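Local coordinates for protein 6-phosphofructokinase isozyme 2 (Escherichia coli, PDB 3UMP) that catalyses the phosphorylation of fructose 6-phosphate to fructose 1,6-bisphosphate by ATP, a committing step of glycolysis, at residues Gln91-His96 with Tyr104-Pro109; Pro243-Ser248 with Tyr304-Arg309; Ser250-Gly255 with Gln290-Cys295. All blocks are in the same frame, centred on the assembly; numbering follows the deposited sequence.

Contact 1 (Gln91-His96 with Tyr104-Pro109); sequences QNLHVH and YRFVMP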
loop_
_atom_site.group_PDB
_atom_site.type_symbol
_atom_site.label_atom_id
_atom_site.label_comp_id
_atom_site.label_asym_id
_atom_site.label_seq_id
_atom_site.Cartn_x
_atom_site.Cartn_y
_atom_site.Cartn_z
ATOM N N GLN A 91 -4.974 23.662 5.973
ATOM C CA GLN A 91 -5.698 22.449 6.359
ATOM C C GLN A 91 -4.865 21.201 6.138
ATOM O O GLN A 91 -4.329 20.996 5.046
ATOM C CB GLN A 91 -6.972 22.298 5.531
ATOM C CG GLN A 91 -7.897 23.511 5.535
ATOM C CD GLN A 91 -9.273 23.165 4.997
ATOM O OE1 GLN A 91 -10.048 22.467 5.654
ATOM N NE2 GLN A 91 -9.574 23.632 3.789
ATOM N N ASN A 92 -4.761 20.369 7.168
ATOM C CA ASN A 92 -4.189 19.040 7.004
ATOM C C ASN A 92 -5.317 18.030 6.806
ATOM O O ASN A 92 -6.482 18.348 7.053
ATOM C CB ASN A 92 -3.319 18.656 8.203
ATOM C CG ASN A 92 -2.059 19.508 8.298
ATOM O OD1 ASN A 92 -1.587 20.030 7.294
ATOM N ND2 ASN A 92 -1.520 19.647 9.502
ATOM N N LEU A 93 -4.969 16.827 6.356
ATOM C CA LEU A 93 -5.997 15.848 6.020
ATOM C C LEU A 93 -5.746 14.533 6.727
ATOM O O LEU A 93 -4.650 13.962 6.627
ATOM C CB LEU A 93 -6.064 15.610 4.508
ATOM C CG LEU A 93 -7.147 14.624 4.039
ATOM C CD1 LEU A 93 -8.537 15.095 4.425
ATOM C CD2 LEU A 93 -7.080 14.368 2.535
ATOM N N HIS A 94 -6.779 14.051 7.419
ATOM C CA HIS A 94 -6.752 12.764 8.082
ATOM C C HIS A 94 -7.757 11.866 7.374
ATOM O O HIS A 94 -8.949 12.189 7.319
ATOM C CB HIS A 94 -7.149 12.951 9.551
ATOM C CG HIS A 94 -7.216 11.674 10.329
ATOM N ND1 HIS A 94 -8.285 10.807 10.249
ATOM C CD2 HIS A 94 -6.350 11.124 11.214
ATOM C CE1 HIS A 94 -8.073 9.774 11.046
ATOM N NE2 HIS A 94 -6.904 9.944 11.642
ATOM N N VAL A 95 -7.272 10.759 6.816
ATOM C CA VAL A 95 -8.132 9.839 6.074
ATOM C C VAL A 95 -8.230 8.481 6.758
ATOM O O VAL A 95 -7.230 7.782 6.905
ATOM C CB VAL A 95 -7.624 9.611 4.643
ATOM C CG1 VAL A 95 -8.601 8.715 3.874
ATOM C CG2 VAL A 95 -7.426 10.940 3.921
ATOM N N HIS A 96 -9.441 8.108 7.166
ATOM C CA HIS A 96 -9.687 6.760 7.672
ATOM C C HIS A 96 -10.116 5.834 6.533
ATOM O O HIS A 96 -11.062 6.142 5.819
ATOM C CB HIS A 96 -10.796 6.763 8.720
ATOM C CG HIS A 96 -11.058 5.408 9.298
ATOM N ND1 HIS A 96 -10.324 4.892 10.348
ATOM C CD2 HIS A 96 -11.940 4.440 8.948
ATOM C CE1 HIS A 96 -10.761 3.680 10.636
ATOM N NE2 HIS A 96 -11.738 3.379 9.795
ATOM N N TYR A 104 -4.509 7.560 7.498
ATOM C CA TYR A 104 -3.423 8.231 6.793
ATOM C C TYR A 104 -3.461 9.708 7.121
ATOM O O TYR A 104 -4.531 10.323 7.127
ATOM C CB TYR A 104 -3.549 8.017 5.285
ATOM C CG TYR A 104 -3.293 6.583 4.896
ATOM C CD1 TYR A 104 -2.046 6.177 4.436
ATOM C CD2 TYR A 104 -4.284 5.627 5.033
ATOM C CE1 TYR A 104 -1.807 4.865 4.103
ATOM C CE2 TYR A 104 -4.051 4.312 4.703
ATOM C CZ TYR A 104 -2.809 3.938 4.241
ATOM O OH TYR A 104 -2.578 2.628 3.909
ATOM N N ARG A 105 -2.291 10.281 7.379
ATOM C CA ARG A 105 -2.214 11.641 7.878
ATOM C C ARG A 105 -1.298 12.459 6.979
ATOM O O ARG A 105 -0.091 12.219 6.937
ATOM C CB ARG A 105 -1.671 11.631 9.305
ATOM C CG ARG A 105 -2.498 10.758 10.234
ATOM C CD ARG A 105 -1.722 10.362 11.475
ATOM N NE ARG A 105 -1.435 11.501 12.335
ATOM C CZ ARG A 105 -0.558 11.481 13.337
ATOM N NH1 ARG A 105 0.131 10.379 13.613
ATOM N NH2 ARG A 105 -0.367 12.568 14.062
ATOM N N PHE A 106 -1.875 13.420 6.270
ATOM C CA PHE A 106 -1.099 14.267 5.373
ATOM C C PHE A 106 -0.916 15.620 6.034
ATOM O O PHE A 106 -1.881 16.349 6.258
ATOM C CB PHE A 106 -1.785 14.355 4.008
ATOM C CG PHE A 106 -2.020 13.008 3.385
ATOM C CD1 PHE A 106 -3.234 12.357 3.540
ATOM C CD2 PHE A 106 -0.998 12.360 2.710
ATOM C CE1 PHE A 106 -3.439 11.093 2.997
ATOM C CE2 PHE A 106 -1.187 11.103 2.168
ATOM C CZ PHE A 106 -2.418 10.461 2.314
ATOM N N VAL A 107 0.337 15.911 6.382
ATOM C CA VAL A 107 0.695 17.094 7.151
ATOM C C VAL A 107 1.451 18.084 6.259
ATOM O O VAL A 107 2.554 17.793 5.788
ATOM C CB VAL A 107 1.565 16.727 8.384
ATOM C CG1 VAL A 107 1.913 17.985 9.189
ATOM C CG2 VAL A 107 0.849 15.721 9.264
ATOM N N MET A 108 0.831 19.236 6.024
ATOM C CA MET A 108 1.363 20.261 5.139
ATOM C C MET A 108 1.727 21.462 6.000
ATOM O O MET A 108 1.335 21.511 7.168
ATOM C CB MET A 108 0.317 20.621 4.086
ATOM C CG MET A 108 0.436 19.787 2.825
ATOM S SD MET A 108 -1.064 19.872 1.848
ATOM C CE MET A 108 -2.203 19.100 3.022
ATOM N N PRO A 109 2.506 22.410 5.452
ATOM C CA PRO A 109 2.942 23.548 6.275
ATOM C C PRO A 109 1.796 24.465 6.673
ATOM O O PRO A 109 0.751 24.503 6.011
ATOM C CB PRO A 109 3.897 24.312 5.350
ATOM C CG PRO A 109 4.329 23.313 4.303
ATOM C CD PRO A 109 3.129 22.426 4.112
HETATM O O HOH W 1 0.777 21.417 9.717
HETATM O O HOH W 2 -1.530 22.909 6.795
#

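Contact 2 (Pro243-Ser248 with Tyr304-Arg309); sequences PPPVKS and YAYLSR. With ATP (adenosine-5'-triphosphate), chain C.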
loop_
_atom_site.group_PDB
_atom_site.type_symbol
_atom_site.label_atom_id
_atom_site.label_comp_id
_atom_site.label_asym_id
_atom_site.label_seq_id
_atom_site.Cartn_x
_atom_site.Cartn_y
_atom_site.Cartn_z
ATOM N N PRO A 243 4.881 2.877 30.105
ATOM C CA PRO A 243 3.438 2.734 30.313
ATOM C C PRO A 243 3.061 1.275 30.529
ATOM O O PRO A 243 3.849 0.376 30.233
ATOM C CB PRO A 243 2.833 3.248 28.998
ATOM C CG PRO A 243 3.897 3.115 27.993
ATOM C CD PRO A 243 5.220 3.210 28.711
ATOM N N PRO A 244 1.855 1.038 31.056
ATOM C CA PRO A 244 1.364 -0.330 31.215
ATOM C C PRO A 244 1.191 -1.020 29.866
ATOM O O PRO A 244 1.089 -0.339 28.843
ATOM C CB PRO A 244 -0.001 -0.132 31.890
ATOM C CG PRO A 244 -0.373 1.269 31.626
ATOM C CD PRO A 244 0.912 2.027 31.603
ATOM N N PRO A 245 1.170 -2.361 29.862
ATOM C CA PRO A 245 1.080 -3.131 28.615
ATOM C C PRO A 245 -0.355 -3.267 28.133
ATOM O O PRO A 245 -0.993 -4.313 28.323
ATOM C CB PRO A 245 1.669 -4.497 28.997
ATOM C CG PRO A 245 1.458 -4.618 30.478
ATOM C CD PRO A 245 1.459 -3.211 31.035
ATOM N N VAL A 246 -0.848 -2.195 27.518
ATOM C CA VAL A 246 -2.190 -2.146 26.959
ATOM C C VAL A 246 -2.049 -1.733 25.502
ATOM O O VAL A 246 -1.158 -0.948 25.157
ATOM C CB VAL A 246 -3.083 -1.133 27.712
ATOM C CG1 VAL A 246 -4.472 -1.054 27.084
ATOM C CG2 VAL A 246 -3.178 -1.505 29.188
ATOM N N LYS A 247 -2.925 -2.270 24.659
ATOM C CA LYS A 247 -2.867 -2.064 23.213
ATOM C C LYS A 247 -3.165 -0.629 22.792
ATOM O O LYS A 247 -4.159 -0.032 23.205
ATOM C CB LYS A 247 -3.840 -3.008 22.505
ATOM C CG LYS A 247 -3.322 -3.556 21.186
ATOM C CD LYS A 247 -4.290 -4.568 20.581
ATOM C CE LYS A 247 -5.541 -3.889 20.031
ATOM N NZ LYS A 247 -6.292 -4.784 19.098
ATOM N N SER A 248 -2.297 -0.082 21.951
ATOM C CA SER A 248 -2.538 1.235 21.387
ATOM C C SER A 248 -3.533 1.084 20.239
ATOM O O SER A 248 -3.361 0.223 19.375
ATOM C CB SER A 248 -1.221 1.852 20.908
ATOM O OG SER A 248 -1.442 3.011 20.125
ATOM N N TYR A 304 -2.076 6.722 35.630
ATOM C CA TYR A 304 -1.247 7.377 36.632
ATOM C C TYR A 304 -1.274 6.657 37.983
ATOM O O TYR A 304 -0.232 6.494 38.623
ATOM C CB TYR A 304 -1.655 8.846 36.778
ATOM C CG TYR A 304 -0.843 9.623 37.792
ATOM C CD1 TYR A 304 0.453 10.038 37.504
ATOM C CD2 TYR A 304 -1.380 9.962 39.029
ATOM C CE1 TYR A 304 1.199 10.761 38.425
ATOM C CE2 TYR A 304 -0.640 10.684 39.960
ATOM C CZ TYR A 304 0.647 11.083 39.650
ATOM O OH TYR A 304 1.379 11.796 40.574
ATOM N N ALA A 305 -2.457 6.230 38.421
ATOM C CA ALA A 305 -2.568 5.454 39.659
ATOM C C ALA A 305 -1.759 4.157 39.585
ATOM O O ALA A 305 -1.103 3.762 40.557
ATOM C CB ALA A 305 -4.029 5.152 39.979
ATOM N N TYR A 306 -1.818 3.489 38.436
ATOM C CA TYR A 306 -1.004 2.297 38.206
ATOM C C TYR A 306 0.489 2.628 38.285
ATOM O O TYR A 306 1.232 1.977 39.009
ATOM C CB TYR A 306 -1.324 1.693 36.841
ATOM C CG TYR A 306 -0.370 0.610 36.398
ATOM C CD1 TYR A 306 -0.495 -0.688 36.872
ATOM C CD2 TYR A 306 0.645 0.883 35.487
ATOM C CE1 TYR A 306 0.370 -1.681 36.460
ATOM C CE2 TYR A 306 1.516 -0.102 35.075
ATOM C CZ TYR A 306 1.372 -1.379 35.561
ATOM O OH TYR A 306 2.250 -2.343 35.135
ATOM N N LEU A 307 0.923 3.634 37.533
ATOM C CA LEU A 307 2.328 4.052 37.568
ATOM C C LEU A 307 2.770 4.476 38.971
ATOM O O LEU A 307 3.954 4.388 39.312
ATOM C CB LEU A 307 2.575 5.192 36.584
ATOM C CG LEU A 307 2.317 4.872 35.112
ATOM C CD1 LEU A 307 2.376 6.145 34.281
ATOM C CD2 LEU A 307 3.314 3.832 34.605
ATOM N N SER A 308 1.815 4.921 39.785
ATOM C CA SER A 308 2.109 5.442 41.114
ATOM C C SER A 308 1.979 4.403 42.219
ATOM O O SER A 308 2.276 4.693 43.381
ATOM C CB SER A 308 1.193 6.622 41.437
ATOM O OG SER A 308 1.425 7.702 40.559
ATOM N N ARG A 309 1.535 3.199 41.865
ATOM C CA ARG A 309 1.216 2.176 42.861
ATOM C C ARG A 309 2.452 1.761 43.659
ATOM O O ARG A 309 3.580 2.105 43.300
ATOM C CB ARG A 309 0.603 0.952 42.183
ATOM C CG ARG A 309 1.641 0.002 41.593
ATOM C CD ARG A 309 1.016 -0.983 40.602
ATOM N NE ARG A 309 2.009 -1.928 40.097
ATOM C CZ ARG A 309 2.906 -1.643 39.153
ATOM N NH1 ARG A 309 2.941 -0.435 38.596
ATOM N NH2 ARG A 309 3.771 -2.570 38.763
HETATM P PG ATP C . 3.520 12.932 18.426
HETATM O O1G ATP C . 3.908 14.374 18.356
HETATM O O2G ATP C . 2.010 12.932 18.685
HETATM O O3G ATP C . 3.825 12.131 17.215
HETATM P PB ATP C . 5.699 12.247 19.932
HETATM O O1B ATP C . 6.402 11.481 18.772
HETATM O O2B ATP C . 6.209 13.691 20.204
HETATM O O3B ATP C . 4.129 12.282 19.688
HETATM P PA ATP C . 5.709 9.925 21.616
HETATM O O1A ATP C . 5.473 9.100 20.373
HETATM O O2A ATP C . 6.904 9.478 22.432
HETATM O O3A ATP C . 5.866 11.433 21.288
HETATM O "O5'" ATP C . 4.357 9.857 22.502
HETATM C "C5'" ATP C . 4.297 10.430 23.770
HETATM C "C4'" ATP C . 3.868 9.553 24.868
HETATM O "O4'" ATP C . 2.657 8.888 24.424
HETATM C "C3'" ATP C . 4.778 8.426 25.102
HETATM O "O3'" ATP C . 5.787 8.767 25.970
HETATM C "C2'" ATP C . 3.889 7.392 25.671
HETATM O "O2'" ATP C . 3.526 7.718 26.950
HETATM C "C1'" ATP C . 2.689 7.531 24.836
HETATM N N9 ATP C . 2.736 6.648 23.682
HETATM C C8 ATP C . 3.099 7.002 22.431
HETATM N N7 ATP C . 2.996 5.892 21.665
HETATM C C5 ATP C . 2.578 4.856 22.441
HETATM C C6 ATP C . 2.297 3.507 22.207
HETATM N N6 ATP C . 2.463 2.927 20.842
HETATM N N1 ATP C . 1.878 2.740 23.232
HETATM C C2 ATP C . 1.727 3.241 24.466
HETATM N N3 ATP C . 1.984 4.528 24.725
HETATM C C4 ATP C . 2.404 5.339 23.735
HETATM O O HOH W 3 4.238 -1.406 33.025
#

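Contact 3 (Ser250-Gly255 with Gln290-Cys295); sequences STVGAG and QGTRLC. With CS (cesium ion), chain F; ATP (adenosine-5'-triphosphate), chain C.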
loop_
_atom_site.group_PDB
_atom_site.type_symbol
_atom_site.label_atom_id
_atom_site.label_comp_id
_atom_site.label_asym_id
_atom_site.label_seq_id
_atom_site.Cartn_x
_atom_site.Cartn_y
_atom_site.Cartn_z
ATOM N N SER A 250 -4.779 4.068 18.540
ATOM C CA SER A 250 -4.243 5.071 17.624
ATOM C C SER A 250 -3.283 6.024 18.340
ATOM O O SER A 250 -3.592 6.510 19.421
ATOM C CB SER A 250 -5.377 5.901 17.020
ATOM O OG SER A 250 -4.892 7.085 16.416
ATOM N N THR A 251 -2.136 6.310 17.732
ATOM C CA THR A 251 -1.147 7.185 18.365
ATOM C C THR A 251 -1.298 8.697 18.176
ATOM O O THR A 251 -0.536 9.468 18.752
ATOM C CB THR A 251 0.279 6.778 17.945
ATOM O OG1 THR A 251 0.407 6.873 16.523
ATOM C CG2 THR A 251 0.582 5.358 18.387
ATOM N N VAL A 252 -2.271 9.122 17.376
ATOM C CA VAL A 252 -2.454 10.535 17.111
ATOM C C VAL A 252 -2.747 11.260 18.418
ATOM O O VAL A 252 -3.566 10.809 19.217
ATOM C CB VAL A 252 -3.613 10.769 16.128
ATOM C CG1 VAL A 252 -3.705 12.238 15.752
ATOM C CG2 VAL A 252 -3.436 9.903 14.892
ATOM N N GLY A 253 -2.078 12.389 18.618
ATOM C CA GLY A 253 -2.268 13.207 19.800
ATOM C C GLY A 253 -1.516 12.778 21.048
ATOM O O GLY A 253 -1.689 13.382 22.101
ATOM N N ALA A 254 -0.677 11.752 20.942
ATOM C CA ALA A 254 0.063 11.280 22.107
ATOM C C ALA A 254 1.022 12.346 22.662
ATOM O O ALA A 254 1.076 12.590 23.875
ATOM C CB ALA A 254 0.830 10.012 21.766
ATOM N N GLY A 255 1.800 12.952 21.777
ATOM C CA GLY A 255 2.791 13.936 22.205
ATOM C C GLY A 255 2.158 15.161 22.859
ATOM O O GLY A 255 2.581 15.600 23.931
ATOM N N GLN A 290 -9.597 5.913 19.383
ATOM C CA GLN A 290 -9.536 5.862 17.935
ATOM C C GLN A 290 -9.322 7.248 17.352
ATOM O O GLN A 290 -9.693 8.253 17.951
ATOM C CB GLN A 290 -10.824 5.264 17.371
ATOM C CG GLN A 290 -11.204 3.927 17.980
ATOM C CD GLN A 290 -10.339 2.794 17.470
ATOM O OE1 GLN A 290 -9.938 2.781 16.309
ATOM N NE2 GLN A 290 -10.044 1.838 18.340
ATOM N N GLY A 291 -8.708 7.289 16.179
ATOM C CA GLY A 291 -8.488 8.529 15.466
ATOM C C GLY A 291 -7.693 9.592 16.193
ATOM O O GLY A 291 -6.639 9.318 16.758
ATOM N N THR A 292 -8.211 10.815 16.165
ATOM C CA THR A 292 -7.521 11.977 16.714
ATOM C C THR A 292 -7.854 12.358 18.158
ATOM O O THR A 292 -7.310 13.329 18.672
ATOM C CB THR A 292 -7.763 13.215 15.832
ATOM O OG1 THR A 292 -9.163 13.510 15.807
ATOM C CG2 THR A 292 -7.280 12.960 14.416
ATOM N N ARG A 293 -8.745 11.616 18.805
ATOM C CA ARG A 293 -9.170 11.967 20.150
ATOM C C ARG A 293 -7.995 12.025 21.115
ATOM O O ARG A 293 -7.160 11.125 21.163
ATOM C CB ARG A 293 -10.202 10.957 20.655
ATOM C CG ARG A 293 -11.640 11.311 20.322
ATOM C CD ARG A 293 -12.618 10.575 21.225
ATOM N NE ARG A 293 -12.170 10.558 22.614
ATOM C CZ ARG A 293 -12.792 9.911 23.595
ATOM N NH1 ARG A 293 -13.896 9.223 23.343
ATOM N NH2 ARG A 293 -12.310 9.953 24.828
ATOM N N LEU A 294 -7.963 13.102 21.889
ATOM C CA LEU A 294 -6.933 13.355 22.886
ATOM C C LEU A 294 -7.204 12.595 24.176
ATOM O O LEU A 294 -8.260 11.995 24.341
ATOM C CB LEU A 294 -6.797 14.852 23.157
ATOM C CG LEU A 294 -6.435 15.697 21.936
ATOM C CD1 LEU A 294 -6.355 17.169 22.298
ATOM C CD2 LEU A 294 -5.132 15.219 21.318
ATOM N N CYS A 295 -6.230 12.596 25.075
ATOM C CA CYS A 295 -6.372 11.886 26.350
ATOM C C CYS A 295 -7.652 12.284 27.068
ATOM O O CYS A 295 -8.066 13.439 26.995
ATOM C CB CYS A 295 -5.189 12.203 27.267
ATOM S SG CYS A 295 -4.918 13.990 27.577
HETATM CS CS CS F . -5.777 8.871 19.615
HETATM P PG ATP C . 3.520 12.932 18.426
HETATM O O1G ATP C . 3.908 14.374 18.356
HETATM O O2G ATP C . 2.010 12.932 18.685
HETATM O O3G ATP C . 3.825 12.131 17.215
HETATM P PB ATP C . 5.699 12.247 19.932
HETATM O O1B ATP C . 6.402 11.481 18.772
HETATM O O2B ATP C . 6.209 13.691 20.204
HETATM O O3B ATP C . 4.129 12.282 19.688
HETATM P PA ATP C . 5.709 9.925 21.616
HETATM O O1A ATP C . 5.473 9.100 20.373
HETATM O O2A ATP C . 6.904 9.478 22.432
HETATM O O3A ATP C . 5.866 11.433 21.288
HETATM O "O5'" ATP C . 4.357 9.857 22.502
HETATM C "C5'" ATP C . 4.297 10.430 23.770
HETATM C "C4'" ATP C . 3.868 9.553 24.868
HETATM O "O4'" ATP C . 2.657 8.888 24.424
HETATM C "C3'" ATP C . 4.778 8.426 25.102
HETATM O "O3'" ATP C . 5.787 8.767 25.970
HETATM C "C2'" ATP C . 3.889 7.392 25.671
HETATM O "O2'" ATP C . 3.526 7.718 26.950
HETATM C "C1'" ATP C . 2.689 7.531 24.836
HETATM N N9 ATP C . 2.736 6.648 23.682
HETATM C C8 ATP C . 3.099 7.002 22.431
HETATM N N7 ATP C . 2.996 5.892 21.665
HETATM C C5 ATP C . 2.578 4.856 22.441
HETATM C C6 ATP C . 2.297 3.507 22.207
HETATM N N6 ATP C . 2.463 2.927 20.842
HETATM N N1 ATP C . 1.878 2.740 23.232
HETATM C C2 ATP C . 1.727 3.241 24.466
HETATM N N3 ATP C . 1.984 4.528 24.725
HETATM C C4 ATP C . 2.404 5.339 23.735
#

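Contact 1 (Gln91-His96 with Tyr104-Pro109)
V95 meets F106 at the ring edge, CG2 lying 4.1 Å from CE1, and L93 flanks the same ring more loosely. Y104 continues this apolar face of the antiparallel hairpin, its CB beside that of V95. Backbone bonds at the hydrogen-bonded pairs L93–F106 and V95–Y104 fix the register; F106 N reaches L93 O at 2.8 Å. On the other face the non-hydrogen-bonded pair brings H94 CD2 to 4.0 Å from R105 CG, while NE2 of H94 bonds Q103. The polar end is N92. With CG anti to the carbonyl carbon (chi1 -68°), its OD1 receives M108 N at 2.8 Å, the N-H standing 51° out of the amide plane, and a water links ND2 to M108 O. Replacing this asparagine by an alanine takes away the amide, and M108 N would probably be left without its acceptor, with the chain just past strand 103-107 less firmly held. Along its other edge strand 93-97 pairs with strand 12-19, whose D14, like Q91 and N92, belongs to the substrate site. R105, F106 and V107 form a parallel ladder with the second subunit, and the two F106 rings meet at about 50°, consistent with the beta-clasp dimer of PfkB kinases.

Contact 2 (Pro243-Ser248 with Tyr304-Arg309)
P244 packs against Y306 of the C-terminal helix, with CB 3.5 Å from CE2 and the pyrrolidine CG and CD following along the same CD2–CE2 side of the ring. The pyrrolidine and the phenol run alongside each other, head to tail. L307 adds a second apolar touch, its CD2 lying 4.2 Å from P244 CD, and also meets the backbone of P243. Y306 owes its reach to chi1 of 169°: CG stands anti to the backbone N, which carries the ring out to the prolines and sets OH 4.3 Å from P245 CD. A water in the plane of the ring lies 3.0 Å from Y306 OH and makes a weak bond to P243 O. Between the prolines and V246 the chain folds into an inverse gamma turn centred on P245, closed by a weak bond from V246 N to P244 O; the turn lies in the loop leading from strand 238-241 to helix 254-267 of the ribokinase-type fold. R309 NH1 sits 3.5 Å above the centre of the Y306 ring and also donates to Y306 O at 3.0 Å, in the guanidinium plane. R309 N reaches that oxygen from the opposite face of the carbonyl. A crystal neighbour touches R309, so its pose may owe something to the lattice. P202 of the third subunit packs on both P244 and Y306. At the start of the loop P243 rests on V280 and S284 of helix 272-287 and brings CG to 4.0 Å from ATP N3; at its far end S248 CB lies 3.8 Å from the adenine N6.

Contact 3 (Ser250-Gly255 with Gln290-Cys295)
The flat carbonyl of G291 has V252 CB 3.4 Å from its oxygen on one side of the plane and the cesium ion on the other. S250 OG comes to 2.9 Å from G291 O, but its one proton is also within reach of Q103 OE1, so which acceptor takes it is left open. A chi1 of 165° swings the hydroxyl away from the backbone N to a position shared by these two oxygens. Beyond the carbonyl, V252 CG1 and T292 CG2 run alongside each other, 3.9 Å apart. L294 CD2 reaches 3.8 Å to G253 CA; a side chain on G253 would strike that methyl, and its positive phi also suits glycine. The type II turn T251–A254 directs V252 O at the ion, 3.0 Å away, and the type II' turn Q290–R293 supplies G291 O and R293 O; S250 O comes from just before the first turn. A286 O and N289 O complete this site, which in the native enzyme holds potassium. G253 occupies the N-cap position of helix 254-267, where the GAGD sequence typical of PfkB kinases ends in D256, the probable catalytic residue. G255 N donates to ATP O2G at 3.1 Å, and a side chain on G255 would collide with the bridging O3B. A ring of neutral carbonyls suits a large monovalent cation, and the ion, by tying the two turns together, is likely to steady the helix start, whose G255 N-H meets the gamma-phosphate.

How the contacts relate
Measured from centre of contact to centre of chain, contact 3 lies nearest, at about 12 Å; contact 1 stands at about 17 Å and contact 2 at about 22 Å. Contact 2 is nevertheless buried, with the third subunit, the nucleotide and helix 272-287 all against it, whereas contacts 1 and 3 are partly buried. Contact 1 is a regular hairpin held by backbone bonds, contact 2 is apolar proline-aromatic packing, and contact 3 depends on carbonyls bound to an ion. Contacts 1 and 3 touch, with R105 NE 3.6 Å from V252 CG2, and both meet the second subunit. Contact 3 is nested within the loop that contact 2 closes; their first segments nearly adjoin, and both reach ATP.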